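Local coordinates for protein triacylglycerol lipase (Clostridium botulinum, PDB 5AH1) that hydrolyses ester bonds, probably those of triacylglycerols, and also cleaves synthetic polyesters, probably through a serine nucleophile of the alpha/beta-hydrolase kind, at residues N77-L82 with E116-T121; H177-S182 with S225-P230. One frame throughout, in Å; residues are numbered along the deposited sequence. Where two conformers were deposited one is given.

Contact 1: residues N77-L82 with E116-T121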
loop_
_atom_site.group_PDB
_atom_site.type_symbol
_atom_site.label_atom_id
_atom_site.label_comp_id
_atom_site.label_asym_id
_atom_site.label_seq_id
_atom_site.Cartn_x
_atom_site.Cartn_y
_atom_site.Cartn_z
ATOM N N ASN A 77 -6.153 -23.303 -3.540
ATOM C CA ASN A 77 -7.355 -22.771 -2.875
ATOM C C ASN A 77 -7.013 -21.739 -1.797
ATOM O O ASN A 77 -7.789 -21.503 -0.864
ATOM C CB ASN A 77 -8.193 -23.910 -2.278
ATOM C CG ASN A 77 -7.401 -24.779 -1.312
ATOM O OD1 ASN A 77 -6.250 -24.487 -0.991
ATOM N ND2 ASN A 77 -8.023 -25.851 -0.834
ATOM N N TYR A 78 -5.852 -21.105 -1.934
ATOM C CA TYR A 78 -5.378 -20.170 -0.925
ATOM C C TYR A 78 -6.244 -18.917 -0.946
ATOM O O TYR A 78 -6.589 -18.405 -2.009
ATOM C CB TYR A 78 -3.936 -19.792 -1.212
ATOM C CG TYR A 78 -2.981 -20.956 -1.334
ATOM C CD1 TYR A 78 -3.091 -22.079 -0.529
ATOM C CD2 TYR A 78 -1.952 -20.920 -2.266
ATOM C CE1 TYR A 78 -2.198 -23.121 -0.636
ATOM C CE2 TYR A 78 -1.044 -21.956 -2.382
ATOM C CZ TYR A 78 -1.181 -23.073 -1.588
ATOM O OH TYR A 78 -0.259 -24.090 -1.709
ATOM N N PRO A 79 -6.553 -18.376 0.244
ATOM C CA PRO A 79 -7.319 -17.126 0.291
ATOM C C PRO A 79 -6.470 -15.905 -0.009
ATOM O O PRO A 79 -5.238 -15.961 0.009
ATOM C CB PRO A 79 -7.800 -17.062 1.738
ATOM C CG PRO A 79 -6.735 -17.753 2.482
ATOM C CD PRO A 79 -6.311 -18.899 1.598
ATOM N N ILE A 80 -7.164 -14.802 -0.271
ATOM C CA ILE A 80 -6.552 -13.491 -0.470
ATOM C C ILE A 80 -6.623 -12.709 0.838
ATOM O O ILE A 80 -7.629 -12.755 1.543
ATOM C CB ILE A 80 -7.308 -12.720 -1.599
ATOM C CG1 ILE A 80 -7.013 -13.367 -2.957
ATOM C CG2 ILE A 80 -6.965 -11.242 -1.605
ATOM C CD1 ILE A 80 -7.988 -12.983 -4.054
ATOM N N VAL A 81 -5.544 -12.003 1.164
ATOM C CA VAL A 81 -5.537 -11.023 2.234
ATOM C C VAL A 81 -5.166 -9.676 1.611
ATOM O O VAL A 81 -4.098 -9.516 1.017
ATOM C CB VAL A 81 -4.556 -11.412 3.379
ATOM C CG1 VAL A 81 -4.459 -10.309 4.422
ATOM C CG2 VAL A 81 -4.993 -12.721 4.031
ATOM N N LEU A 82 -6.056 -8.705 1.798
ATOM C CA LEU A 82 -5.924 -7.352 1.257
ATOM C C LEU A 82 -5.250 -6.436 2.274
ATOM O O LEU A 82 -5.613 -6.450 3.450
ATOM C CB LEU A 82 -7.322 -6.806 0.949
ATOM C CG LEU A 82 -8.167 -7.596 -0.051
ATOM C CD1 LEU A 82 -9.585 -7.065 -0.072
ATOM C CD2 LEU A 82 -7.584 -7.531 -1.442
ATOM N N GLU A 116 -12.289 -16.797 -1.391
ATOM C CA GLU A 116 -12.089 -16.552 0.036
ATOM C C GLU A 116 -11.125 -15.385 0.226
ATOM O O GLU A 116 -9.993 -15.417 -0.272
ATOM C CB GLU A 116 -11.558 -17.810 0.726
ATOM C CG GLU A 116 -11.523 -17.708 2.249
ATOM C CD GLU A 116 -10.882 -18.912 2.910
ATOM O OE1 GLU A 116 -10.535 -19.869 2.195
ATOM O OE2 GLU A 116 -10.713 -18.913 4.145
ATOM N N THR A 117 -11.594 -14.353 0.925
ATOM C CA THR A 117 -10.873 -13.089 1.033
ATOM C C THR A 117 -11.058 -12.459 2.405
ATOM O O THR A 117 -12.171 -12.407 2.936
ATOM C CB THR A 117 -11.363 -12.076 -0.031
ATOM O OG1 THR A 117 -11.150 -12.610 -1.342
ATOM C CG2 THR A 117 -10.627 -10.734 0.074
ATOM N N TYR A 118 -9.947 -11.964 2.937
ATOM C CA TYR A 118 -9.900 -11.216 4.191
ATOM C C TYR A 118 -9.234 -9.878 3.975
ATOM O O TYR A 118 -8.510 -9.664 2.992
ATOM C CB TYR A 118 -9.107 -12.002 5.239
ATOM C CG TYR A 118 -9.629 -13.389 5.432
ATOM C CD1 TYR A 118 -10.691 -13.608 6.283
ATOM C CD2 TYR A 118 -9.110 -14.468 4.736
ATOM C CE1 TYR A 118 -11.220 -14.854 6.459
ATOM C CE2 TYR A 118 -9.640 -15.748 4.911
ATOM C CZ TYR A 118 -10.701 -15.931 5.769
ATOM O OH TYR A 118 -11.262 -17.185 5.964
ATOM N N THR A 119 -9.461 -8.987 4.927
ATOM C CA THR A 119 -8.873 -7.657 4.907
ATOM C C THR A 119 -8.055 -7.473 6.177
ATOM O O THR A 119 -8.548 -7.715 7.277
ATOM C CB THR A 119 -9.964 -6.575 4.849
ATOM O OG1 THR A 119 -10.729 -6.739 3.649
ATOM C CG2 THR A 119 -9.364 -5.179 4.842
ATOM N N ALA A 120 -6.796 -7.084 6.018
ATOM C CA ALA A 120 -5.949 -6.760 7.162
ATOM C C ALA A 120 -5.814 -5.257 7.296
ATOM O O ALA A 120 -5.768 -4.540 6.297
ATOM C CB ALA A 120 -4.593 -7.401 7.022
ATOM N N THR A 121 -5.693 -4.790 8.534
ATOM C CA THR A 121 -5.576 -3.365 8.802
ATOM C C THR A 121 -4.348 -3.120 9.668
ATOM O O THR A 121 -4.160 -3.794 10.686
ATOM C CB THR A 121 -6.870 -2.838 9.418
ATOM O OG1 THR A 121 -7.909 -3.041 8.440
ATOM C CG2 THR A 121 -6.757 -1.366 9.770
HETATM O O HOH W 1 -10.138 -20.691 -0.370
#

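Contact 2: residues H177-S182 with S225-P230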
loop_
_atom_site.group_PDB
_atom_site.type_symbol
_atom_site.label_atom_id
_atom_site.label_comp_id
_atom_site.label_asym_id
_atom_site.label_seq_id
_atom_site.Cartn_x
_atom_site.Cartn_y
_atom_site.Cartn_z
ATOM N N HIS A 177 -2.489 -15.530 -0.590
ATOM C CA HIS A 177 -2.110 -14.552 -1.594
ATOM C C HIS A 177 -2.219 -13.185 -0.930
ATOM O O HIS A 177 -3.291 -12.837 -0.441
ATOM C CB HIS A 177 -3.064 -14.550 -2.775
ATOM C CG HIS A 177 -3.136 -15.845 -3.509
ATOM N ND1 HIS A 177 -2.117 -16.295 -4.320
ATOM C CD2 HIS A 177 -4.109 -16.785 -3.557
ATOM C CE1 HIS A 177 -2.473 -17.453 -4.849
ATOM N NE2 HIS A 177 -3.672 -17.776 -4.399
ATOM N N LEU A 178 -1.137 -12.408 -0.917
ATOM C CA LEU A 178 -1.190 -11.055 -0.383
ATOM C C LEU A 178 -1.354 -10.066 -1.518
ATOM O O LEU A 178 -0.637 -10.139 -2.521
ATOM C CB LEU A 178 0.088 -10.719 0.385
ATOM C CG LEU A 178 0.172 -11.342 1.777
ATOM C CD1 LEU A 178 1.605 -11.275 2.301
ATOM C CD2 LEU A 178 -0.776 -10.651 2.738
ATOM N N ILE A 179 -2.291 -9.140 -1.357
ATOM C CA ILE A 179 -2.490 -8.054 -2.307
ATOM C C ILE A 179 -2.398 -6.740 -1.558
ATOM O O ILE A 179 -3.161 -6.517 -0.618
ATOM C CB ILE A 179 -3.859 -8.160 -3.039
ATOM C CG1 ILE A 179 -3.991 -9.498 -3.774
ATOM C CG2 ILE A 179 -4.039 -6.998 -3.998
ATOM C CD1 ILE A 179 -5.300 -9.713 -4.537
ATOM N N GLY A 180 -1.484 -5.884 -1.996
ATOM C CA GLY A 180 -1.225 -4.637 -1.308
ATOM C C GLY A 180 -1.270 -3.451 -2.239
ATOM O O GLY A 180 -0.596 -3.431 -3.258
ATOM N N HIS A 181 -2.055 -2.442 -1.866
ATOM C CA HIS A 181 -2.181 -1.218 -2.654
ATOM C C HIS A 181 -1.294 -0.148 -2.051
ATOM O O HIS A 181 -1.190 -0.033 -0.826
ATOM C CB HIS A 181 -3.633 -0.755 -2.686
ATOM C CG HIS A 181 -3.840 0.550 -3.386
ATOM N ND1 HIS A 181 -4.117 1.725 -2.712
ATOM C CD2 HIS A 181 -3.746 0.881 -4.696
ATOM C CE1 HIS A 181 -4.250 2.706 -3.586
ATOM N NE2 HIS A 181 -4.020 2.221 -4.796
ATOM N N SER A 182 -0.690 0.683 -2.890
ATOM C CA SER A 182 0.072 1.814 -2.371
ATOM C C SER A 182 1.175 1.227 -1.490
ATOM O O SER A 182 1.785 0.217 -1.832
ATOM C CB SER A 182 -0.879 2.790 -1.623
ATOM O OG SER A 182 -0.201 3.642 -0.710
ATOM N N SER A 225 1.183 -9.399 -4.655
ATOM C CA SER A 225 0.739 -8.517 -5.723
ATOM C C SER A 225 0.747 -7.089 -5.216
ATOM O O SER A 225 0.080 -6.789 -4.217
ATOM C CB SER A 225 -0.674 -8.869 -6.176
ATOM O OG SER A 225 -0.742 -10.141 -6.778
ATOM N N THR A 226 1.509 -6.227 -5.891
ATOM C CA THR A 226 1.533 -4.799 -5.574
ATOM C C THR A 226 0.730 -4.047 -6.624
ATOM O O THR A 226 0.777 -4.374 -7.806
ATOM C CB THR A 226 2.981 -4.235 -5.436
ATOM O OG1 THR A 226 3.625 -4.125 -6.713
ATOM C CG2 THR A 226 3.813 -5.095 -4.522
ATOM N N ILE A 227 -0.053 -3.070 -6.164
ATOM C CA ILE A 227 -0.915 -2.265 -7.017
ATOM C C ILE A 227 -0.653 -0.804 -6.652
ATOM O O ILE A 227 -0.876 -0.396 -5.520
ATOM C CB ILE A 227 -2.411 -2.609 -6.815
ATOM C CG1 ILE A 227 -2.688 -4.097 -7.038
ATOM C CG2 ILE A 227 -3.266 -1.743 -7.738
ATOM C CD1 ILE A 227 -4.154 -4.471 -6.780
ATOM N N SER A 228 -0.164 -0.037 -7.618
ATOM C CA SER A 228 0.135 1.384 -7.407
ATOM C C SER A 228 1.173 1.603 -6.307
ATOM O O SER A 228 1.150 2.607 -5.586
ATOM C CB SER A 228 -1.135 2.160 -7.048
ATOM O OG SER A 228 -2.224 1.830 -7.896
ATOM N N THR A 229 2.095 0.663 -6.178
ATOM C CA THR A 229 3.006 0.659 -5.038
ATOM C C THR A 229 4.297 1.439 -5.327
ATOM O O THR A 229 4.894 1.272 -6.393
ATOM C CB THR A 229 3.357 -0.785 -4.641
ATOM O OG1 THR A 229 2.178 -1.407 -4.138
ATOM C CG2 THR A 229 4.462 -0.868 -3.576
ATOM N N PRO A 230 4.731 2.274 -4.370
ATOM C CA PRO A 230 6.033 2.944 -4.496
ATOM C C PRO A 230 7.182 1.981 -4.191
ATOM O O PRO A 230 7.848 2.071 -3.168
ATOM C CB PRO A 230 5.945 4.053 -3.458
ATOM C CG PRO A 230 5.075 3.467 -2.380
ATOM C CD PRO A 230 4.038 2.650 -3.121
HETATM O O HOH W 2 -1.230 -11.856 -4.747
#

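Contact 1: residues N77-L82 with E116-T121
Ile80 and Tyr118 sit at the middle of a parallel strand pair in which four main-chain hydrogen bonds run as a ladder. Ile80 N donates to Glu116 O at 2.9 Å. Ile80 O then accepts from Tyr118 N at 2.8 Å. Further along, Leu82 N reaches Tyr118 O and Ala120 N reaches Leu82 O. All four bonds are nearly straight, and the strand axes diverge by 27°. Two carbonyls also take a CA-H contact: Ile80 O from Thr117 CA, and Tyr118 O from Val81 CA.

The side chains fall on two faces of the sheet. On one, the side chain of Leu82 crosses that of Thr117 at a slant, with Leu82 CD1 3.8 Å from Thr117 CG2, and CD1 also touches Thr119 OG1. Thr117 lies alongside Ile80, pointing the same way. The two threonine hydroxyls find their partners outside the pair: Thr117 OG1 bonds His115 O, and Thr119 OG1 bonds Gln107 OE1. On the other face, Val81 CG1 meets Ala120 CB at 3.9 Å.

The polar end of the contact is at Glu116. Its CG stands anti to the backbone N (chi1 -171°) and the chain runs on extended, which lays it along Pro79 CB. The ring of Tyr118 takes the same Pro79 CB at its edge. Tyr118 OH donates to Glu116 OE2 at 2.6 Å, on the lone pair facing away from OE1. A water donates to Glu116 OE1 at 2.7 Å; its link to Asn77 O is doubtful. Each carboxylate oxygen thus accepts a hydrogen. These donors probably stabilise the charged form of Glu116, while the backbone ladder holds the outermost strand of the sheet to its neighbour without relying on polar side chains.

Contact 2: residues H177-S182 with S225-P230
This is a parallel strand pairing deep in the central sheet of an alpha/beta-hydrolase, and it continues into the turns that follow both strands. The axes of strands 177-181 and 225-227 are 4.8 Å apart. Ser225 N donates to Leu178 O, Gly180 N to Ser225 O, and Ile227 N to Gly180 O. The last of these is the most bent. Just past the end of strand 177-181, Ser182 N bonds Ile227 O at 2.8 Å. Thr229 OG1 then donates to Ser182 O at 2.8 Å, on a lone pair in the carbonyl plane. With OG1 beside the backbone N of Thr229 (chi1 -67°), the hydroxyl faces that carbonyl. Pro230 CD packs against the same oxygen at 3.6 Å.

Ser182 has phi/psi of 60°/-139°, the strained backbone expected at a nucleophile elbow. Gly180, Ser182 and Gly184 fit the GxSxG pattern, so Ser182 is probably the nucleophile. Its N and O are both gripped by the 225-230 segment, while its CB points away from it.

On one face of the sheet, Ile179 CG2 meets Ile227 CD1 at 3.8 Å. His181 lies on that face too. Its CD2 comes 3.2 Å from Ile227 O, and Ser228 OG lies at the ring edge. Both ring nitrogens are bonded elsewhere, ND1 to Tyr99 OH and NE2 to His426 O. Ser228 OG pairs with Thr333 OG1. A water joins Leu178 O to Ser225 OG, which also bonds Tyr443 OH. Ser228 O is buried with no hydrogen-bond donor in the model; it takes a CA-H contact from Ser182 CA.

Strand 80-83 flanks this pair beside 176-181, and strand 327-331 flanks it beside 221-227. Helix 183-197 follows the elbow and packs on Leu178 and Pro230.

How the contacts relate
Contacts 1 and 2 are successive parts of one parallel sheet, with centres 13 Å apart. The strand order is 117-120, 80-83, 176-181, 221-227, so contact 1 joins the edge strand 117-120 to its neighbour, and contact 2 lies further in. Strands 80-83 and 176-181 join them directly. Pro79 O and His177 N lie 2.8 Å apart and Val81 N and His177 O 2.9 Å apart, both probable hydrogen bonds. Ile80 CG2 packs on Ile179 CD1 at 3.7 Å. The probable nucleophile Ser182 belongs to contact 2. The side chain of Leu82 in contact 1 comes near the probable nucleophile elbow without touching it. The side chain of His181 is about 11 Å from a bound potassium ion.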